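Local coordinates for uncharacterized protein (Bdellovibrio bacteriovorus, PDB 3TM8), which is an unconventional HD-GYP protein with a two-iron site, probably related in function to the phosphodiesterases that hydrolyse cyclic di-GMP, at residues Val123-Glu128 and Gly206-Pro211; Asn145-Asn150 and Val174-Ile179; Gln183-Thr188 and Ile318-Asp323. All blocks are in the same frame, centred on the assembly; numbering follows the deposited sequence.

In the fold
From the N terminus, helix 105-125 supplies the first half of contact 1, whose partner is the loop 206-211 just beyond the metal ligands H203 and D204. The loop so closed takes in all of contact 2, where the end of helix 130-149 meets the middle of helix 167-185. The same helix 167-185 then ends in contact 3, on helix 315-325 near the C terminus, so contacts 1 and 3 cross along the chain. Contacts 2 and 3 are neighbours, with centres 12 Å apart, and touch through L177 and L321. Contact 1 lies on the other side of the chain's centre, about 30 Å from contact 3 between centres.

Contact 1. Residues Val123-Glu128 and Gly206-Pro211; sequences VFENPE and GHHHSP. With PO4 (phosphate ion), chain C.
The imidazole of H208 lies against the last helical turn of residues 123-128, with CB of F124 sitting almost squarely over one of its faces. This CB is 3.9 Å from the centroid of the H208 ring and only 10° off the ring normal, a CH-pi contact made by the methylene rather than by the phenyl. The two rings meet obliquely, their planes at 49°, and CD2 of F124 comes within 4.1 Å of H208 ND1. With its CG anti to the backbone N, H208 reaches out to the helix end, where its CD2 also approaches the backbone O of F124 at 3.9 Å. Its other face carries CD2 of H209, offset toward the rim, so the ring is sandwiched between the helix and its own neighbour in the loop.

The loop follows the paired H203 and D204 of the HD domain, both iron ligands, and F124 is buried close by: its side chain is about 6 Å from that of D204. The F124 side chain also packs on L202 and I167, and its ring meets that of Y205. A type II beta turn from H207 to S210, closed by S210 N to H207 O at 3.0 Å, places H207 and H208 at its first two positions. H207 turns instead toward a phosphate bound beside the iron site, probably from the crystallisation liquor, donating its NE2 N-H to phosphate O4 (2.8 Å, 154°), with O4 in the plane of the imidazole. W229, N285 and R289 bind the same ion, and H207 stacks on the iron ligand H232.

E125 adds a looser fringe, its CG 4.4 Å from H208 NE2, while its carboxylate turns to salt bridges with R27 and K74.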
loop_
_atom_site.group_PDB
_atom_site.type_symbol
_atom_site.label_atom_id
_atom_site.label_comp_id
_atom_site.label_asym_id
_atom_site.label_seq_id
_atom_site.Cartn_x
_atom_site.Cartn_y
_atom_site.Cartn_z
ATOM N N VAL A 123 6.860 -7.095 6.165
ATOM C CA VAL A 123 6.635 -8.414 5.588
ATOM C C VAL A 123 7.512 -8.645 4.335
ATOM O O VAL A 123 8.131 -9.700 4.185
ATOM C CB VAL A 123 5.135 -8.626 5.269
ATOM C CG1 VAL A 123 4.922 -9.934 4.513
ATOM C CG2 VAL A 123 4.298 -8.592 6.567
ATOM N N PHE A 124 7.590 -7.654 3.451
ATOM C CA PHE A 124 8.418 -7.803 2.250
ATOM C C PHE A 124 9.882 -8.093 2.620
ATOM O O PHE A 124 10.564 -8.867 1.946
ATOM C CB PHE A 124 8.395 -6.529 1.397
ATOM C CG PHE A 124 7.080 -6.240 0.711
ATOM C CD1 PHE A 124 6.038 -7.162 0.685
ATOM C CD2 PHE A 124 6.902 -5.020 0.075
ATOM C CE1 PHE A 124 4.849 -6.859 0.025
ATOM C CE2 PHE A 124 5.723 -4.715 -0.575
ATOM C CZ PHE A 124 4.694 -5.632 -0.594
ATOM N N GLU A 125 10.368 -7.460 3.684
ATOM C CA GLU A 125 11.770 -7.586 4.077
ATOM C C GLU A 125 12.012 -8.870 4.866
ATOM O O GLU A 125 13.119 -9.402 4.884
ATOM C CB GLU A 125 12.218 -6.362 4.889
ATOM C CG GLU A 125 12.284 -5.078 4.082
ATOM C CD GLU A 125 12.439 -3.843 4.958
ATOM O OE1 GLU A 125 13.049 -3.943 6.043
ATOM O OE2 GLU A 125 11.938 -2.768 4.567
ATOM N N ASN A 126 10.960 -9.359 5.516
ATOM C CA ASN A 126 11.054 -10.504 6.424
ATOM C C ASN A 126 9.910 -11.479 6.199
ATOM O O ASN A 126 9.102 -11.710 7.095
ATOM C CB ASN A 126 11.037 -10.025 7.876
ATOM C CG ASN A 126 12.085 -8.982 8.150
ATOM O OD1 ASN A 126 13.246 -9.306 8.347
ATOM N ND2 ASN A 126 11.683 -7.720 8.149
ATOM N N PRO A 127 9.827 -12.048 4.994
ATOM C CA PRO A 127 8.639 -12.837 4.650
ATOM C C PRO A 127 8.473 -14.119 5.476
ATOM O O PRO A 127 7.372 -14.661 5.537
ATOM C CB PRO A 127 8.850 -13.155 3.162
ATOM C CG PRO A 127 10.330 -13.031 2.950
ATOM C CD PRO A 127 10.758 -11.918 3.860
ATOM N N GLU A 128 9.542 -14.585 6.111
ATOM C CA GLU A 128 9.474 -15.798 6.918
ATOM C C GLU A 128 8.984 -15.511 8.338
ATOM O O GLU A 128 8.700 -16.436 9.099
ATOM C CB GLU A 128 10.844 -16.478 6.975
ATOM C CG GLU A 128 11.363 -16.938 5.624
ATOM C CD GLU A 128 10.914 -18.342 5.274
ATOM O OE1 GLU A 128 9.973 -18.847 5.924
ATOM O OE2 GLU A 128 11.510 -18.942 4.354
ATOM N N GLY A 206 6.082 -9.288 -5.621
ATOM C CA GLY A 206 6.955 -9.707 -6.705
ATOM C C GLY A 206 7.843 -8.612 -7.269
ATOM O O GLY A 206 8.861 -8.911 -7.910
ATOM N N HIS A 207 7.460 -7.353 -7.065
ATOM C CA HIS A 207 8.269 -6.228 -7.540
ATOM C C HIS A 207 9.343 -5.805 -6.536
ATOM O O HIS A 207 10.129 -4.917 -6.836
ATOM C CB HIS A 207 7.419 -4.978 -7.820
ATOM C CG HIS A 207 6.511 -5.069 -9.010
ATOM N ND1 HIS A 207 6.928 -5.486 -10.257
ATOM C CD2 HIS A 207 5.215 -4.700 -9.152
ATOM C CE1 HIS A 207 5.914 -5.413 -11.103
ATOM N NE2 HIS A 207 4.865 -4.931 -10.460
ATOM N N HIS A 208 9.344 -6.377 -5.336
ATOM C CA HIS A 208 10.265 -5.914 -4.299
ATOM C C HIS A 208 11.701 -6.099 -4.767
ATOM O O HIS A 208 12.095 -7.200 -5.149
ATOM C CB HIS A 208 10.004 -6.670 -3.002
ATOM C CG HIS A 208 10.869 -6.251 -1.860
ATOM N ND1 HIS A 208 10.789 -5.006 -1.273
ATOM C CD2 HIS A 208 11.800 -6.937 -1.166
ATOM C CE1 HIS A 208 11.652 -4.939 -0.276
ATOM N NE2 HIS A 208 12.275 -6.100 -0.185
ATOM N N HIS A 209 12.470 -5.008 -4.730
ATOM C CA HIS A 209 13.856 -4.963 -5.212
ATOM C C HIS A 209 14.039 -5.393 -6.664
ATOM O O HIS A 209 15.092 -5.903 -7.046
ATOM C CB HIS A 209 14.800 -5.687 -4.252
ATOM C CG HIS A 209 15.162 -4.859 -3.060
ATOM N ND1 HIS A 209 16.408 -4.890 -2.478
ATOM C CD2 HIS A 209 14.446 -3.942 -2.366
ATOM C CE1 HIS A 209 16.439 -4.050 -1.458
ATOM N NE2 HIS A 209 15.261 -3.460 -1.370
ATOM N N SER A 210 13.014 -5.148 -7.474
ATOM C CA SER A 210 13.107 -5.333 -8.913
ATOM C C SER A 210 13.784 -4.121 -9.556
ATOM O O SER A 210 13.623 -2.997 -9.080
ATOM C CB SER A 210 11.705 -5.501 -9.494
ATOM O OG SER A 210 11.746 -5.427 -10.905
ATOM N N PRO A 211 14.530 -4.339 -10.655
ATOM C CA PRO A 211 15.163 -3.207 -11.339
ATOM C C PRO A 211 14.176 -2.466 -12.228
ATOM O O PRO A 211 14.517 -1.436 -12.802
ATOM C CB PRO A 211 16.239 -3.876 -12.201
ATOM C CG PRO A 211 15.698 -5.239 -12.469
ATOM C CD PRO A 211 14.934 -5.635 -11.226
HETATM P P PO4 C . 1.471 -3.230 -11.233
HETATM O O1 PO4 C . 2.431 -2.433 -12.079
HETATM O O2 PO4 C . 0.910 -2.422 -10.088
HETATM O O3 PO4 C . 0.224 -3.623 -12.060
HETATM O O4 PO4 C . 2.120 -4.527 -10.801
#

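Contact 2. Residues Asn145-Asn150 and Val174-Ile179; sequences NFIMSN and VSTLSI
I147, near the end of helix 130-149, packs on T176 and I179, which lie one turn apart on helix 167-185. This is a helix-helix packing contact in the all-helical part of the HD-GYP fold, joining helix 130-149 to helix 167-185, which carries the iron ligand H170. Two branches of I147 share the work. Its CG2 meets CG2 of I179 at 3.9 Å, while CG1 runs past CD1 of I179 at 4.2 Å, so the two isoleucines engage through both arms. CD1 of I147 extends to the methyl CG2 of T176, also at 4.2 Å, with the two side chains at about a right angle.

T176 presents that methyl because its hydroxyl lies beside the backbone N (chi1 -52°), where OG1 is hydrogen-bonded to V172 O and to Y143 of helix 130-149. The threonine therefore links the two helices by a polar bond as well as an apolar touch. Helix 153-158 flanks the contact, A153 against I147, and L154 and V157 against T176.

Further out, N150 folds back over the last turn of helix 130-149, its ND2 donating to F146 O at 170°, in the carbonyl plane and on a lone pair; the amide also bonds to D99 and R108. In the partner helix, V174 O takes two bonds from S178, N and OG arriving from opposite faces of the carbonyl, with OG 2.8 Å away.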
loop_
_atom_site.group_PDB
_atom_site.type_symbol
_atom_site.label_atom_id
_atom_site.label_comp_id
_atom_site.label_asym_id
_atom_site.label_seq_id
_atom_site.Cartn_x
_atom_site.Cartn_y
_atom_site.Cartn_z
ATOM N N ASN A 145 -11.699 -1.444 9.660
ATOM C CA ASN A 145 -12.574 -0.761 10.599
ATOM C C ASN A 145 -12.447 0.753 10.525
ATOM O O ASN A 145 -13.444 1.466 10.615
ATOM C CB ASN A 145 -12.362 -1.263 12.025
ATOM C CG ASN A 145 -13.318 -0.620 12.998
ATOM O OD1 ASN A 145 -14.533 -0.737 12.846
ATOM N ND2 ASN A 145 -12.780 0.066 13.999
ATOM N N PHE A 146 -11.222 1.245 10.360
ATOM C CA PHE A 146 -10.994 2.676 10.220
ATOM C C PHE A 146 -11.725 3.238 8.999
ATOM O O PHE A 146 -12.425 4.251 9.088
ATOM C CB PHE A 146 -9.489 2.943 10.132
ATOM C CG PHE A 146 -9.123 4.376 9.795
ATOM C CD1 PHE A 146 -9.388 5.412 10.682
ATOM C CD2 PHE A 146 -8.491 4.679 8.593
ATOM C CE1 PHE A 146 -9.040 6.726 10.374
ATOM C CE2 PHE A 146 -8.142 5.985 8.279
ATOM C CZ PHE A 146 -8.414 7.012 9.174
ATOM N N ILE A 147 -11.560 2.580 7.854
ATOM C CA ILE A 147 -12.193 3.039 6.625
ATOM C C ILE A 147 -13.726 2.942 6.716
ATOM O O ILE A 147 -14.444 3.836 6.259
ATOM C CB ILE A 147 -11.682 2.250 5.406
ATOM C CG1 ILE A 147 -10.173 2.473 5.205
ATOM C CG2 ILE A 147 -12.480 2.624 4.151
ATOM C CD1 ILE A 147 -9.781 3.898 4.877
ATOM N N MET A 148 -14.231 1.876 7.334
ATOM C CA MET A 148 -15.677 1.640 7.410
ATOM C C MET A 148 -16.371 2.542 8.424
ATOM O O MET A 148 -17.550 2.856 8.278
ATOM C CB MET A 148 -15.984 0.179 7.769
ATOM C CG MET A 148 -15.744 -0.839 6.665
ATOM S SD MET A 148 -16.352 -2.477 7.130
ATOM C CE MET A 148 -18.118 -2.280 6.875
ATOM N N SER A 149 -15.645 2.946 9.462
ATOM C CA SER A 149 -16.265 3.655 10.588
ATOM C C SER A 149 -16.114 5.170 10.549
ATOM O O SER A 149 -16.676 5.873 11.390
ATOM C CB SER A 149 -15.710 3.139 11.920
ATOM O OG SER A 149 -15.885 1.742 12.056
ATOM N N ASN A 150 -15.343 5.674 9.592
ATOM C CA ASN A 150 -15.101 7.104 9.478
ATOM C C ASN A 150 -15.418 7.562 8.070
ATOM O O ASN A 150 -14.724 7.190 7.132
ATOM C CB ASN A 150 -13.644 7.428 9.804
ATOM C CG ASN A 150 -13.301 7.151 11.246
ATOM O OD1 ASN A 150 -13.500 8.006 12.120
ATOM N ND2 ASN A 150 -12.791 5.950 11.514
ATOM N N VAL A 174 -4.267 0.475 -3.131
ATOM C CA VAL A 174 -5.069 -0.586 -3.718
ATOM C C VAL A 174 -5.949 -1.241 -2.642
ATOM O O VAL A 174 -7.107 -1.559 -2.900
ATOM C CB VAL A 174 -4.181 -1.590 -4.489
ATOM C CG1 VAL A 174 -4.968 -2.823 -4.919
ATOM C CG2 VAL A 174 -3.573 -0.917 -5.702
ATOM N N SER A 175 -5.435 -1.397 -1.424
ATOM C CA SER A 175 -6.250 -1.976 -0.359
ATOM C C SER A 175 -7.423 -1.074 0.017
ATOM O O SER A 175 -8.516 -1.554 0.336
ATOM C CB SER A 175 -5.389 -2.294 0.867
ATOM O OG SER A 175 -5.202 -1.158 1.697
ATOM N N THR A 176 -7.202 0.234 -0.037
ATOM C CA THR A 176 -8.227 1.216 0.292
ATOM C C THR A 176 -9.367 1.158 -0.733
ATOM O O THR A 176 -10.552 1.101 -0.369
ATOM C CB THR A 176 -7.622 2.635 0.343
ATOM O OG1 THR A 176 -6.479 2.641 1.212
ATOM C CG2 THR A 176 -8.634 3.648 0.859
ATOM N N LEU A 177 -9.003 1.164 -2.015
ATOM C CA LEU A 177 -9.984 1.041 -3.081
ATOM C C LEU A 177 -10.680 -0.307 -2.998
ATOM O O LEU A 177 -11.876 -0.406 -3.252
ATOM C CB LEU A 177 -9.318 1.199 -4.442
ATOM C CG LEU A 177 -8.680 2.551 -4.764
ATOM C CD1 LEU A 177 -7.883 2.459 -6.059
ATOM C CD2 LEU A 177 -9.739 3.653 -4.859
ATOM N N SER A 178 -9.942 -1.347 -2.626
ATOM C CA SER A 178 -10.542 -2.675 -2.509
ATOM C C SER A 178 -11.589 -2.760 -1.392
ATOM O O SER A 178 -12.637 -3.392 -1.563
ATOM C CB SER A 178 -9.468 -3.751 -2.314
ATOM O OG SER A 178 -8.637 -3.873 -3.461
ATOM N N ILE A 179 -11.306 -2.141 -0.251
ATOM C CA ILE A 179 -12.282 -2.113 0.843
ATOM C C ILE A 179 -13.559 -1.414 0.384
ATOM O O ILE A 179 -14.675 -1.911 0.592
ATOM C CB ILE A 179 -11.726 -1.380 2.091
ATOM C CG1 ILE A 179 -10.621 -2.209 2.751
ATOM C CG2 ILE A 179 -12.859 -1.083 3.089
ATOM C CD1 ILE A 179 -9.717 -1.404 3.679
#

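Contact 3. Residues Gln183-Thr188 and Ile318-Asp323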
loop_
_atom_site.group_PDB
_atom_site.type_symbol
_atom_site.label_atom_id
_atom_site.label_comp_id
_atom_site.label_asym_id
_atom_site.label_seq_id
_atom_site.Cartn_x
_atom_site.Cartn_y
_atom_site.Cartn_z
ATOM N N GLN A 183 -17.380 -3.070 -0.207
ATOM C CA GLN A 183 -18.598 -2.502 0.353
ATOM C C GLN A 183 -19.669 -2.310 -0.719
ATOM O O GLN A 183 -20.828 -2.642 -0.500
ATOM C CB GLN A 183 -18.318 -1.169 1.051
ATOM C CG GLN A 183 -19.558 -0.549 1.685
ATOM C CD GLN A 183 -19.271 0.756 2.413
ATOM O OE1 GLN A 183 -18.346 1.490 2.062
ATOM N NE2 GLN A 183 -20.066 1.045 3.438
ATOM N N LYS A 184 -19.285 -1.768 -1.875
ATOM C CA LYS A 184 -20.240 -1.527 -2.959
ATOM C C LYS A 184 -20.841 -2.820 -3.508
ATOM O O LYS A 184 -21.994 -2.847 -3.950
ATOM C CB LYS A 184 -19.572 -0.764 -4.100
ATOM C CG LYS A 184 -19.118 0.629 -3.750
ATOM C CD LYS A 184 -20.272 1.591 -3.682
ATOM C CE LYS A 184 -19.762 3.016 -3.779
ATOM N NZ LYS A 184 -20.880 3.959 -4.019
ATOM N N LEU A 185 -20.050 -3.886 -3.484
ATOM C CA LEU A 185 -20.473 -5.188 -3.983
ATOM C C LEU A 185 -21.230 -6.006 -2.945
ATOM O O LEU A 185 -21.736 -7.083 -3.253
ATOM C CB LEU A 185 -19.262 -5.985 -4.449
ATOM C CG LEU A 185 -18.527 -5.398 -5.650
ATOM C CD1 LEU A 185 -17.215 -6.120 -5.870
ATOM C CD2 LEU A 185 -19.402 -5.485 -6.899
ATOM N N GLY A 186 -21.280 -5.510 -1.715
ATOM C CA GLY A 186 -21.994 -6.191 -0.649
ATOM C C GLY A 186 -21.221 -7.327 -0.003
ATOM O O GLY A 186 -21.813 -8.232 0.585
ATOM N N ILE A 187 -19.897 -7.291 -0.108
ATOM C CA ILE A 187 -19.058 -8.264 0.587
ATOM C C ILE A 187 -18.815 -7.803 2.017
ATOM O O ILE A 187 -17.977 -6.933 2.259
ATOM C CB ILE A 187 -17.704 -8.443 -0.111
ATOM C CG1 ILE A 187 -17.911 -8.983 -1.526
ATOM C CG2 ILE A 187 -16.814 -9.377 0.695
ATOM C CD1 ILE A 187 -16.662 -8.929 -2.390
ATOM N N THR A 188 -19.537 -8.399 2.961
ATOM C CA THR A 188 -19.564 -7.909 4.342
ATOM C C THR A 188 -18.792 -8.775 5.343
ATOM O O THR A 188 -18.453 -8.315 6.430
ATOM C CB THR A 188 -21.010 -7.768 4.853
ATOM O OG1 THR A 188 -21.639 -9.053 4.843
ATOM C CG2 THR A 188 -21.806 -6.812 3.972
ATOM N N ILE A 318 -15.432 -1.456 -12.449
ATOM C CA ILE A 318 -14.912 -0.203 -12.976
ATOM C C ILE A 318 -15.862 0.951 -12.666
ATOM O O ILE A 318 -15.422 2.029 -12.278
ATOM C CB ILE A 318 -14.595 -0.304 -14.477
ATOM C CG1 ILE A 318 -13.510 -1.359 -14.690
ATOM C CG2 ILE A 318 -14.139 1.039 -15.021
ATOM C CD1 ILE A 318 -12.358 -1.243 -13.698
ATOM N N GLN A 319 -17.159 0.713 -12.800
ATOM C CA GLN A 319 -18.150 1.730 -12.459
ATOM C C GLN A 319 -18.105 2.091 -10.972
ATOM O O GLN A 319 -18.122 3.268 -10.610
ATOM C CB GLN A 319 -19.553 1.261 -12.848
ATOM C CG GLN A 319 -19.712 1.046 -14.348
ATOM C CD GLN A 319 -21.088 0.553 -14.754
ATOM O OE1 GLN A 319 -21.579 0.909 -15.819
ATOM N NE2 GLN A 319 -21.706 -0.286 -13.923
ATOM N N HIS A 320 -18.049 1.082 -10.108
ATOM C CA HIS A 320 -17.968 1.348 -8.675
ATOM C C HIS A 320 -16.693 2.130 -8.340
ATOM O O HIS A 320 -16.729 3.062 -7.536
ATOM C CB HIS A 320 -18.009 0.051 -7.861
ATOM C CG HIS A 320 -19.376 -0.549 -7.716
ATOM N ND1 HIS A 320 -20.512 0.202 -7.491
ATOM C CD2 HIS A 320 -19.780 -1.841 -7.728
ATOM C CE1 HIS A 320 -21.556 -0.600 -7.382
ATOM N NE2 HIS A 320 -21.137 -1.845 -7.519
ATOM N N LEU A 321 -15.563 1.737 -8.930
ATOM C CA LEU A 321 -14.290 2.404 -8.665
ATOM C C LEU A 321 -14.326 3.843 -9.147
ATOM O O LEU A 321 -13.826 4.747 -8.473
ATOM C CB LEU A 321 -13.124 1.629 -9.284
ATOM C CG LEU A 321 -12.781 0.349 -8.514
ATOM C CD1 LEU A 321 -11.992 -0.646 -9.362
ATOM C CD2 LEU A 321 -12.044 0.665 -7.205
ATOM N N ASN A 322 -14.924 4.063 -10.311
ATOM C CA ASN A 322 -15.123 5.425 -10.787
ATOM C C ASN A 322 -15.902 6.251 -9.763
ATOM O O ASN A 322 -15.503 7.372 -9.428
ATOM C CB ASN A 322 -15.812 5.427 -12.149
ATOM C CG ASN A 322 -15.999 6.821 -12.701
ATOM O OD1 ASN A 322 -15.027 7.529 -12.964
ATOM N ND2 ASN A 322 -17.252 7.218 -12.903
ATOM N N ASP A 323 -16.981 5.678 -9.233
ATOM C CA ASP A 323 -17.792 6.360 -8.222
ATOM C C ASP A 323 -17.005 6.620 -6.935
ATOM O O ASP A 323 -17.097 7.696 -6.348
ATOM C CB ASP A 323 -19.064 5.567 -7.900
ATOM C CG ASP A 323 -20.051 5.546 -9.048
ATOM O OD1 ASP A 323 -19.900 6.354 -9.989
ATOM O OD2 ASP A 323 -20.994 4.726 -8.994
HETATM O O HOH W 1 -21.293 2.822 -7.183
#
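Helix 167-185 ends within residues 183-188, where G186 leaves helical geometry with a positive phi of 81° in a Schellman motif. Just before this end, its backbone draws to 6.8 Å from the middle of helix 315-325, measured between the CA atoms of K184 and H320.

Here CB of K184 lies over the centre of the H320 imidazole, 3.6 Å from the ring centroid and 8° off its normal, a CH-pi contact. CD2 of L185 approaches the same ring at its edge, 3.8 Å from CD2 of H320. Beyond CB the lysine chain bends (chi2 -76°), carrying NZ past the ring to a salt bridge with the terminal carboxylate of L328. L321, whose CB points away from residues 183-188, packs on L177 and L181 of helix 167-185.

A water in the plane of the imidazole bonds to H320 ND1 at 2.8 Å and donates to OD2 of D323 at 2.6 Å; its link to K184 NZ is weak. Across the segments the direct touch is CH-pi and van der Waals, while the polar groups are joined through the water; D323 would tend to favour a protonated imidazole and the K184 ammonium to oppose it.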